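Local coordinates for protein thermospermine synthase (PDB 6BQ7) that probably makes thermospermine, transferring an aminopropyl group from decarboxylated S-adenosylmethionine to spermidine, at residues A[219-224]-A[255-260]; A[86-91]-A[179-184]. One frame throughout, in Å; residues are numbered along the deposited sequence.

Contact 1 (A[219-224]-A[255-260]); sequences GPAGIF and ADIWGW. With SPD (spermidine), chain C.
Gly219 and Ala221 of 219-224 are joined to Gly259 and Ile257 of 255-260 by two backbone hydrogen bonds. Gly259 N donates to Gly219 O at 2.9 Å, and Ala221 N donates to Ile257 O at 2.8 Å with a nearly straight N-H...O angle of 164°. Between these bonds Pro220 and Trp258 form an antiparallel non-hydrogen-bonded pair, their CA atoms 4.5 Å apart.

The face contacts centre on the Trp258 indole. Gly219 C lies 3.6 Å above the ring plane, over its centre, and the proline ring continues the same layer: Pro220 CD stands 3.8 Å from the centroid of the six-membered ring, a CH-pi contact over the face. Spermidine occupies the opposite face through C5, while its C4 comes within 3.6 Å of Trp258 CH2. The indole NE1 bonds to Gln217 OE1, which also receives Gly219 N and so ties the ring to the neighbouring strand. Replacing Trp258 by an alanine would probably leave the Pro220 ring and the spermidine carbons without the flat partition between them, and Gln217 without its indole donor.

Apolar packing is slighter: Ala221 CB meets Ile257 CG2 at 4.0 Å. The Asp256 carboxylate passes alongside Pro220, with OD2 bonded to Ser225.

The arrangement belongs to the antiparallel C-terminal part of the Rossmann-like sheet found in spermidine/spermine synthases, and through the Trp258 face it lines the bound spermidine's carbon chain.

Contact 2 (A[86-91]-A[179-184]); sequences IYHECL and VGDLAD. With SPD (spermidine), chain C.
The Tyr87 ring presents its edge to Asp181, with OD1 near the ring plane; ring and carboxylate planes are 33° apart. One face of the His88 imidazole is covered by Tyr87 CD2, 3.4 Å above its plane and over its centre, and a water lies in plane at its edge.

These groups bring helix 84-98 against the C-terminal end of strand 175-181 in the Rossmann-like catalytic domain, where Asp181 is the predicted proton acceptor. The short segments run nearly antiparallel, their axes 10.7 Å apart at closest approach, so side chains make the contact.

Tyr87 OH donates to Asp181 OD1 at 2.7 Å, arriving from above the carboxylate plane, 41° out of it. With the tyrosine CG anti to the backbone N (chi1 174°), the ring extends so that its hydroxyl comes close to Asp181. OD1 also accepts a hydrogen bond from spermidine N10, 3.1 Å away, consistent with the predicted proton-acceptor role, N10 being the amine that would be extended in thermospermine. The other oxygen, OD2, is held by Thr115 OG1 and by the water, which bridges to His88 NE2; His88 ND1 is bonded to Glu84.

Leu91 makes the apolar part of the contact with both methyls. Its CD1 packs on Val179 CG1 at 3.7 Å, and its CD2 rests 3.6 Å from Asp181 CG.

After the N-terminal antiparallel sheet the chain enters helix 84-98, and contact 2 closes a long loop when the chain returns along strand 175-181. Strand 212-220 then follows beside that strand, and contact 1 closes a shorter loop, with 30 residues between its segments, onto strand 256-264. The loops are therefore in series and do not cross. Contact 2 ties a helix to the parallel part of the mixed sheet, whereas contact 1 joins two of its strands. Their centres lie 12 Å apart, yet they touch: Trp260 CH2 packs on Cys90 CB at 3.4 Å. Both also border the bound spermidine, whose other hydrogen-bond partners include Gln78 and Glu33.

Contact 1 (A[219-224]-A[255-260])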
ATOM      1  N   GLY A 219      15.570  21.185   4.535  1.00 44.90           N
ATOM      2  CA  GLY A 219      14.531  20.480   3.832  1.00 43.09           C
ATOM      3  C   GLY A 219      15.031  19.749   2.606  1.00 43.85           C
ATOM      4  O   GLY A 219      16.235  19.712   2.336  1.00 48.76           O
ATOM      5  N   PRO A 220      14.113  19.135   1.845  1.00 47.34           N
ATOM      6  CA  PRO A 220      14.519  18.455   0.606  1.00 47.97           C
ATOM      7  C   PRO A 220      15.205  19.412  -0.366  1.00 48.28           C
ATOM      8  O   PRO A 220      14.901  20.606  -0.420  1.00 53.03           O
ATOM      9  CB  PRO A 220      13.197  17.913   0.037  1.00 54.67           C
ATOM     10  CG  PRO A 220      12.071  18.607   0.838  1.00 52.36           C
ATOM     11  CD  PRO A 220      12.693  18.890   2.189  1.00 47.31           C
ATOM     12  N   ALA A 221      16.144  18.860  -1.147  1.00 40.03           N
ATOM     13  CA  ALA A 221      16.944  19.616  -2.103  1.00 46.08           C
ATOM     14  C   ALA A 221      17.083  18.869  -3.427  1.00 49.41           C
ATOM     15  O   ALA A 221      18.099  19.012  -4.123  1.00 43.99           O
ATOM     16  CB  ALA A 221      18.335  19.930  -1.537  1.00 42.46           C
ATOM     17  N   GLY A 222      16.083  18.062  -3.787  1.00 47.99           N
ATOM     18  CA  GLY A 222      16.097  17.412  -5.077  1.00 42.61           C
ATOM     19  C   GLY A 222      15.792  18.406  -6.180  1.00 45.75           C
ATOM     20  O   GLY A 222      15.469  19.570  -5.951  1.00 52.68           O
ATOM     21  N   ILE A 223      15.877  17.918  -7.420  1.00 51.21           N
ATOM     22  CA  ILE A 223      15.813  18.816  -8.569  1.00 49.85           C
ATOM     23  C   ILE A 223      14.476  19.542  -8.612  1.00 55.20           C
ATOM     24  O   ILE A 223      14.408  20.695  -9.045  1.00 54.55           O
ATOM     25  CB  ILE A 223      16.096  18.036  -9.870  1.00 49.66           C
ATOM     26  CG1 ILE A 223      15.989  18.941 -11.121  1.00 49.21           C
ATOM     27  CG2 ILE A 223      15.151  16.864  -9.997  1.00 48.29           C
ATOM     28  CD1 ILE A 223      17.074  19.959 -11.210  1.00 56.02           C
ATOM     29  N   PHE A 224      13.399  18.910  -8.135  1.00 44.86           N
ATOM     30  CA  PHE A 224      12.134  19.614  -7.987  1.00 56.85           C
ATOM     31  C   PHE A 224      11.756  19.912  -6.545  1.00 62.25           C
ATOM     32  O   PHE A 224      11.199  20.981  -6.280  1.00 63.56           O
ATOM     33  CB  PHE A 224      11.005  18.818  -8.657  1.00 60.19           C
ATOM     34  CG  PHE A 224      11.247  18.586 -10.116  1.00 68.22           C
ATOM     35  CD1 PHE A 224      11.283  19.656 -10.996  1.00 72.53           C
ATOM     36  CD2 PHE A 224      11.499  17.316 -10.602  1.00 70.16           C
ATOM     37  CE1 PHE A 224      11.528  19.461 -12.343  1.00 78.33           C
ATOM     38  CE2 PHE A 224      11.757  17.115 -11.948  1.00 72.60           C
ATOM     39  CZ  PHE A 224      11.764  18.188 -12.820  1.00 77.25           C
ATOM     40  N   ALA A 255      14.678   8.956   0.676  1.00 43.14           N
ATOM     41  CA  ALA A 255      14.334   8.902  -0.714  1.00 45.90           C
ATOM     42  C   ALA A 255      14.417  10.237  -1.406  1.00 49.69           C
ATOM     43  O   ALA A 255      13.543  10.518  -2.182  1.00 52.03           O
ATOM     44  CB  ALA A 255      12.979   8.275  -0.929  1.00 48.41           C
ATOM     45  N   ASP A 256      15.454  11.031  -1.112  1.00 42.59           N
ATOM     46  CA  ASP A 256      15.624  12.349  -1.712  1.00 36.89           C
ATOM     47  C   ASP A 256      17.010  12.874  -1.373  1.00 40.42           C
ATOM     48  O   ASP A 256      17.708  12.341  -0.508  1.00 40.51           O
ATOM     49  CB  ASP A 256      14.557  13.340  -1.231  1.00 42.04           C
ATOM     50  CG  ASP A 256      14.293  14.453  -2.219  1.00 51.45           C
ATOM     51  OD1 ASP A 256      14.995  14.535  -3.256  1.00 51.10           O
ATOM     52  OD2 ASP A 256      13.378  15.257  -1.944  1.00 52.91           O
ATOM     53  N   ILE A 257      17.400  13.917  -2.092  1.00 42.74           N
ATOM     54  CA  ILE A 257      18.487  14.784  -1.670  1.00 44.82           C
ATOM     55  C   ILE A 257      17.998  15.620  -0.494  1.00 40.12           C
ATOM     56  O   ILE A 257      16.913  16.211  -0.553  1.00 42.30           O
ATOM     57  CB  ILE A 257      18.917  15.680  -2.837  1.00 39.73           C
ATOM     58  CG1 ILE A 257      19.218  14.849  -4.087  1.00 47.11           C
ATOM     59  CG2 ILE A 257      20.133  16.499  -2.477  1.00 39.89           C
ATOM     60  CD1 ILE A 257      20.373  13.880  -3.922  1.00 50.30           C
ATOM     61  N   TRP A 258      18.807  15.714   0.559  1.00 35.47           N
ATOM     62  CA  TRP A 258      18.499  16.614   1.663  1.00 36.34           C
ATOM     63  C   TRP A 258      19.453  17.787   1.653  1.00 44.57           C
ATOM     64  O   TRP A 258      20.610  17.665   1.218  1.00 45.01           O
ATOM     65  CB  TRP A 258      18.573  15.910   3.019  1.00 39.83           C
ATOM     66  CG  TRP A 258      17.589  16.519   3.966  1.00 41.32           C
ATOM     67  CD1 TRP A 258      17.855  17.389   5.000  1.00 37.86           C
ATOM     68  CD2 TRP A 258      16.175  16.356   3.930  1.00 38.39           C
ATOM     69  NE1 TRP A 258      16.687  17.757   5.610  1.00 40.66           N
ATOM     70  CE2 TRP A 258      15.640  17.137   4.977  1.00 41.91           C
ATOM     71  CE3 TRP A 258      15.302  15.611   3.121  1.00 42.72           C
ATOM     72  CZ2 TRP A 258      14.271  17.194   5.242  1.00 50.11           C
ATOM     73  CZ3 TRP A 258      13.931  15.665   3.389  1.00 42.88           C
ATOM     74  CH2 TRP A 258      13.436  16.445   4.452  1.00 42.64           C
ATOM     75  N   GLY A 259      19.005  18.939   2.139  1.00 44.34           N
ATOM     76  CA  GLY A 259      19.765  20.168   2.080  1.00 45.00           C
ATOM     77  C   GLY A 259      20.082  20.735   3.447  1.00 47.83           C
ATOM     78  O   GLY A 259      19.354  20.498   4.426  1.00 43.06           O
ATOM     79  N   TRP A 260      21.169  21.505   3.509  1.00 43.58           N
ATOM     80  CA  TRP A 260      21.604  22.283   4.666  1.00 43.10           C
ATOM     81  C   TRP A 260      22.169  23.610   4.172  1.00 43.85           C
ATOM     82  O   TRP A 260      22.548  23.756   3.003  1.00 42.97           O
ATOM     83  CB  TRP A 260      22.688  21.564   5.488  1.00 46.74           C
ATOM     84  CG  TRP A 260      22.312  20.192   5.890  1.00 46.69           C
ATOM     85  CD1 TRP A 260      21.687  19.816   7.037  1.00 37.04           C
ATOM     86  CD2 TRP A 260      22.531  19.001   5.138  1.00 39.70           C
ATOM     87  NE1 TRP A 260      21.502  18.450   7.054  1.00 40.13           N
ATOM     88  CE2 TRP A 260      22.004  17.929   5.891  1.00 40.86           C
ATOM     89  CE3 TRP A 260      23.110  18.739   3.890  1.00 36.93           C
ATOM     90  CZ2 TRP A 260      22.038  16.611   5.441  1.00 38.92           C
ATOM     91  CZ3 TRP A 260      23.154  17.425   3.449  1.00 43.08           C
ATOM     92  CH2 TRP A 260      22.617  16.384   4.215  1.00 39.22           C
TER
HETATM   93  N1  SPD C 401      11.197  11.444   5.352  1.00 66.93           N
HETATM   94  C2  SPD C 401      11.764  12.754   5.104  1.00 61.97           C
HETATM   95  C3  SPD C 401      12.932  12.936   6.056  1.00 56.72           C
HETATM   96  C4  SPD C 401      12.639  14.085   7.014  1.00 59.49           C
HETATM   97  C5  SPD C 401      13.935  14.455   7.731  1.00 61.08           C
HETATM   98  N6  SPD C 401      13.720  15.553   8.657  1.00 61.57           N
HETATM   99  C7  SPD C 401      15.008  16.110   9.037  1.00 63.18           C
HETATM  100  C8  SPD C 401      14.867  16.856  10.362  1.00 60.97           C
HETATM  101  C9  SPD C 401      15.343  15.966  11.505  1.00 59.48           C
HETATM  102  N10 SPD C 401      15.202  16.688  12.760  1.00 60.76           N

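Contact 2 (A[86-91]-A[179-184])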
ATOM      1  N   ILE A  86      25.049   9.980   7.471  1.00 33.59           N
ATOM      2  CA  ILE A  86      25.166  10.953   6.388  1.00 38.84           C
ATOM      3  C   ILE A  86      24.561  12.275   6.815  1.00 42.16           C
ATOM      4  O   ILE A  86      25.173  13.340   6.676  1.00 35.46           O
ATOM      5  CB  ILE A  86      24.495  10.444   5.102  1.00 39.32           C
ATOM      6  CG1 ILE A  86      25.137   9.144   4.610  1.00 41.15           C
ATOM      7  CG2 ILE A  86      24.578  11.544   4.029  1.00 38.96           C
ATOM      8  CD1 ILE A  86      24.381   8.516   3.450  1.00 44.30           C
ATOM      9  N   TYR A  87      23.332  12.213   7.331  1.00 40.65           N
ATOM     10  CA  TYR A  87      22.612  13.415   7.708  1.00 38.71           C
ATOM     11  C   TYR A  87      23.346  14.159   8.804  1.00 34.26           C
ATOM     12  O   TYR A  87      23.533  15.376   8.719  1.00 36.72           O
ATOM     13  CB  TYR A  87      21.191  13.059   8.167  1.00 36.74           C
ATOM     14  CG  TYR A  87      20.468  14.259   8.708  1.00 37.00           C
ATOM     15  CD1 TYR A  87      19.810  15.138   7.857  1.00 33.31           C
ATOM     16  CD2 TYR A  87      20.494  14.544  10.067  1.00 38.72           C
ATOM     17  CE1 TYR A  87      19.169  16.260   8.358  1.00 36.24           C
ATOM     18  CE2 TYR A  87      19.868  15.658  10.577  1.00 37.17           C
ATOM     19  CZ  TYR A  87      19.201  16.514   9.722  1.00 42.12           C
ATOM     20  OH  TYR A  87      18.551  17.617  10.251  1.00 44.51           O
ATOM     21  N   HIS A  88      23.737  13.458   9.834  1.00 31.31           N
ATOM     22  CA  HIS A  88      24.403  14.077  10.954  1.00 31.77           C
ATOM     23  C   HIS A  88      25.817  14.572  10.703  1.00 37.22           C
ATOM     24  O   HIS A  88      26.196  15.534  11.251  1.00 40.19           O
ATOM     25  CB  HIS A  88      24.274  13.232  12.191  1.00 29.19           C
ATOM     26  CG  HIS A  88      22.866  13.074  12.630  1.00 36.42           C
ATOM     27  ND1 HIS A  88      22.150  11.934  12.417  1.00 40.08           N
ATOM     28  CD2 HIS A  88      22.017  13.949  13.193  1.00 34.29           C
ATOM     29  CE1 HIS A  88      20.931  12.099  12.865  1.00 34.66           C
ATOM     30  NE2 HIS A  88      20.826  13.315  13.337  1.00 41.53           N
ATOM     31  N   GLU A  89      26.595  13.860   9.918  1.00 32.99           N
ATOM     32  CA  GLU A  89      27.910  14.346   9.508  1.00 36.99           C
ATOM     33  C   GLU A  89      27.783  15.597   8.649  1.00 42.66           C
ATOM     34  O   GLU A  89      28.513  16.574   8.848  1.00 40.44           O
ATOM     35  CB  GLU A  89      28.662  13.255   8.745  1.00 33.63           C
ATOM     36  CG  GLU A  89      29.246  12.176   9.667  1.00 36.61           C
ATOM     37  CD  GLU A  89      30.278  11.303   8.966  1.00 42.76           C
ATOM     38  OE1 GLU A  89      30.638  11.610   7.806  1.00 45.22           O
ATOM     39  OE2 GLU A  89      30.714  10.296   9.570  1.00 49.33           O
ATOM     40  N   CYS A  90      26.848  15.584   7.691  1.00 41.32           N
ATOM     41  CA  CYS A  90      26.618  16.760   6.855  1.00 35.64           C
ATOM     42  C   CYS A  90      26.086  17.930   7.668  1.00 40.09           C
ATOM     43  O   CYS A  90      26.479  19.080   7.435  1.00 39.01           O
ATOM     44  CB  CYS A  90      25.638  16.419   5.736  1.00 34.36           C
ATOM     45  SG  CYS A  90      26.411  15.452   4.455  1.00 42.00           S
ATOM     46  N   LEU A  91      25.139  17.670   8.580  1.00 36.78           N
ATOM     47  CA  LEU A  91      24.618  18.752   9.414  1.00 40.20           C
ATOM     48  C   LEU A  91      25.717  19.425  10.241  1.00 37.89           C
ATOM     49  O   LEU A  91      25.748  20.653  10.355  1.00 34.45           O
ATOM     50  CB  LEU A  91      23.532  18.219  10.329  1.00 35.34           C
ATOM     51  CG  LEU A  91      22.986  19.156  11.410  1.00 39.10           C
ATOM     52  CD1 LEU A  91      22.369  20.407  10.753  1.00 38.53           C
ATOM     53  CD2 LEU A  91      21.965  18.393  12.302  1.00 35.28           C
ATOM     54  N   VAL A 179      23.327  25.152  15.701  1.00 41.84           N
ATOM     55  CA  VAL A 179      22.909  24.112  14.767  1.00 41.44           C
ATOM     56  C   VAL A 179      21.386  24.038  14.792  1.00 43.71           C
ATOM     57  O   VAL A 179      20.788  23.804  15.848  1.00 37.31           O
ATOM     58  CB  VAL A 179      23.543  22.758  15.125  1.00 40.87           C
ATOM     59  CG1 VAL A 179      23.045  21.653  14.193  1.00 32.46           C
ATOM     60  CG2 VAL A 179      25.071  22.875  15.091  1.00 38.99           C
ATOM     61  N   GLY A 180      20.758  24.282  13.640  1.00 39.82           N
ATOM     62  CA  GLY A 180      19.326  24.108  13.510  1.00 44.39           C
ATOM     63  C   GLY A 180      18.993  22.690  13.103  1.00 41.52           C
ATOM     64  O   GLY A 180      19.274  22.271  11.972  1.00 38.95           O
ATOM     65  N   ASP A 181      18.402  21.932  14.022  1.00 42.34           N
ATOM     66  CA  ASP A 181      18.004  20.563  13.712  1.00 39.53           C
ATOM     67  C   ASP A 181      16.520  20.366  13.979  1.00 46.41           C
ATOM     68  O   ASP A 181      16.127  19.412  14.664  1.00 47.44           O
ATOM     69  CB  ASP A 181      18.829  19.564  14.521  1.00 37.19           C
ATOM     70  CG  ASP A 181      18.731  18.142  13.975  1.00 45.80           C
ATOM     71  OD1 ASP A 181      18.082  17.940  12.914  1.00 45.91           O
ATOM     72  OD2 ASP A 181      19.310  17.234  14.616  1.00 43.88           O
ATOM     73  N   LEU A 182      15.690  21.255  13.432  1.00 47.52           N
ATOM     74  CA  LEU A 182      14.254  21.197  13.647  1.00 52.13           C
ATOM     75  C   LEU A 182      13.559  20.612  12.424  1.00 59.07           C
ATOM     76  O   LEU A 182      14.188  20.339  11.394  1.00 57.37           O
ATOM     77  CB  LEU A 182      13.714  22.591  13.950  1.00 54.95           C
ATOM     78  CG  LEU A 182      14.483  23.341  15.026  1.00 55.49           C
ATOM     79  CD1 LEU A 182      14.382  24.829  14.753  1.00 58.07           C
ATOM     80  CD2 LEU A 182      13.938  22.970  16.409  1.00 49.75           C
ATOM     81  N   ALA A 183      12.238  20.443  12.543  1.00 54.46           N
ATOM     82  CA  ALA A 183      11.395  20.013  11.436  1.00 58.19           C
ATOM     83  C   ALA A 183      11.290  21.111  10.376  1.00 65.71           C
ATOM     84  O   ALA A 183      11.626  22.282  10.607  1.00 61.38           O
ATOM     85  CB  ALA A 183       9.999  19.638  11.931  1.00 68.63           C
ATOM     86  N   ASP A 184      10.821  20.714   9.196  1.00 72.85           N
ATOM     87  CA  ASP A 184      10.741  21.642   8.075  1.00 76.58           C
ATOM     88  C   ASP A 184       9.698  22.722   8.358  1.00 75.47           C
ATOM     89  O   ASP A 184       8.650  22.434   8.942  1.00 82.35           O
ATOM     90  CB  ASP A 184      10.390  20.895   6.786  1.00 83.02           C
ATOM     91  CG  ASP A 184      11.415  19.832   6.434  1.00 80.51           C
ATOM     92  OD1 ASP A 184      12.592  19.998   6.818  1.00 69.85           O
ATOM     93  OD2 ASP A 184      11.040  18.828   5.787  1.00 81.60           O
TER
HETATM   94  N1  SPD C 401      11.197  11.444   5.352  1.00 66.93           N
HETATM   95  C2  SPD C 401      11.764  12.754   5.104  1.00 61.97           C
HETATM   96  C3  SPD C 401      12.932  12.936   6.056  1.00 56.72           C
HETATM   97  C4  SPD C 401      12.639  14.085   7.014  1.00 59.49           C
HETATM   98  C5  SPD C 401      13.935  14.455   7.731  1.00 61.08           C
HETATM   99  N6  SPD C 401      13.720  15.553   8.657  1.00 61.57           N
HETATM  100  C7  SPD C 401      15.008  16.110   9.037  1.00 63.18           C
HETATM  101  C8  SPD C 401      14.867  16.856  10.362  1.00 60.97           C
HETATM  102  C9  SPD C 401      15.343  15.966  11.505  1.00 59.48           C
HETATM  103  N10 SPD C 401      15.202  16.688  12.760  1.00 60.76           N
HETATM  104  O   HOH W   1      18.558  14.814  14.336  1.00 41.66           O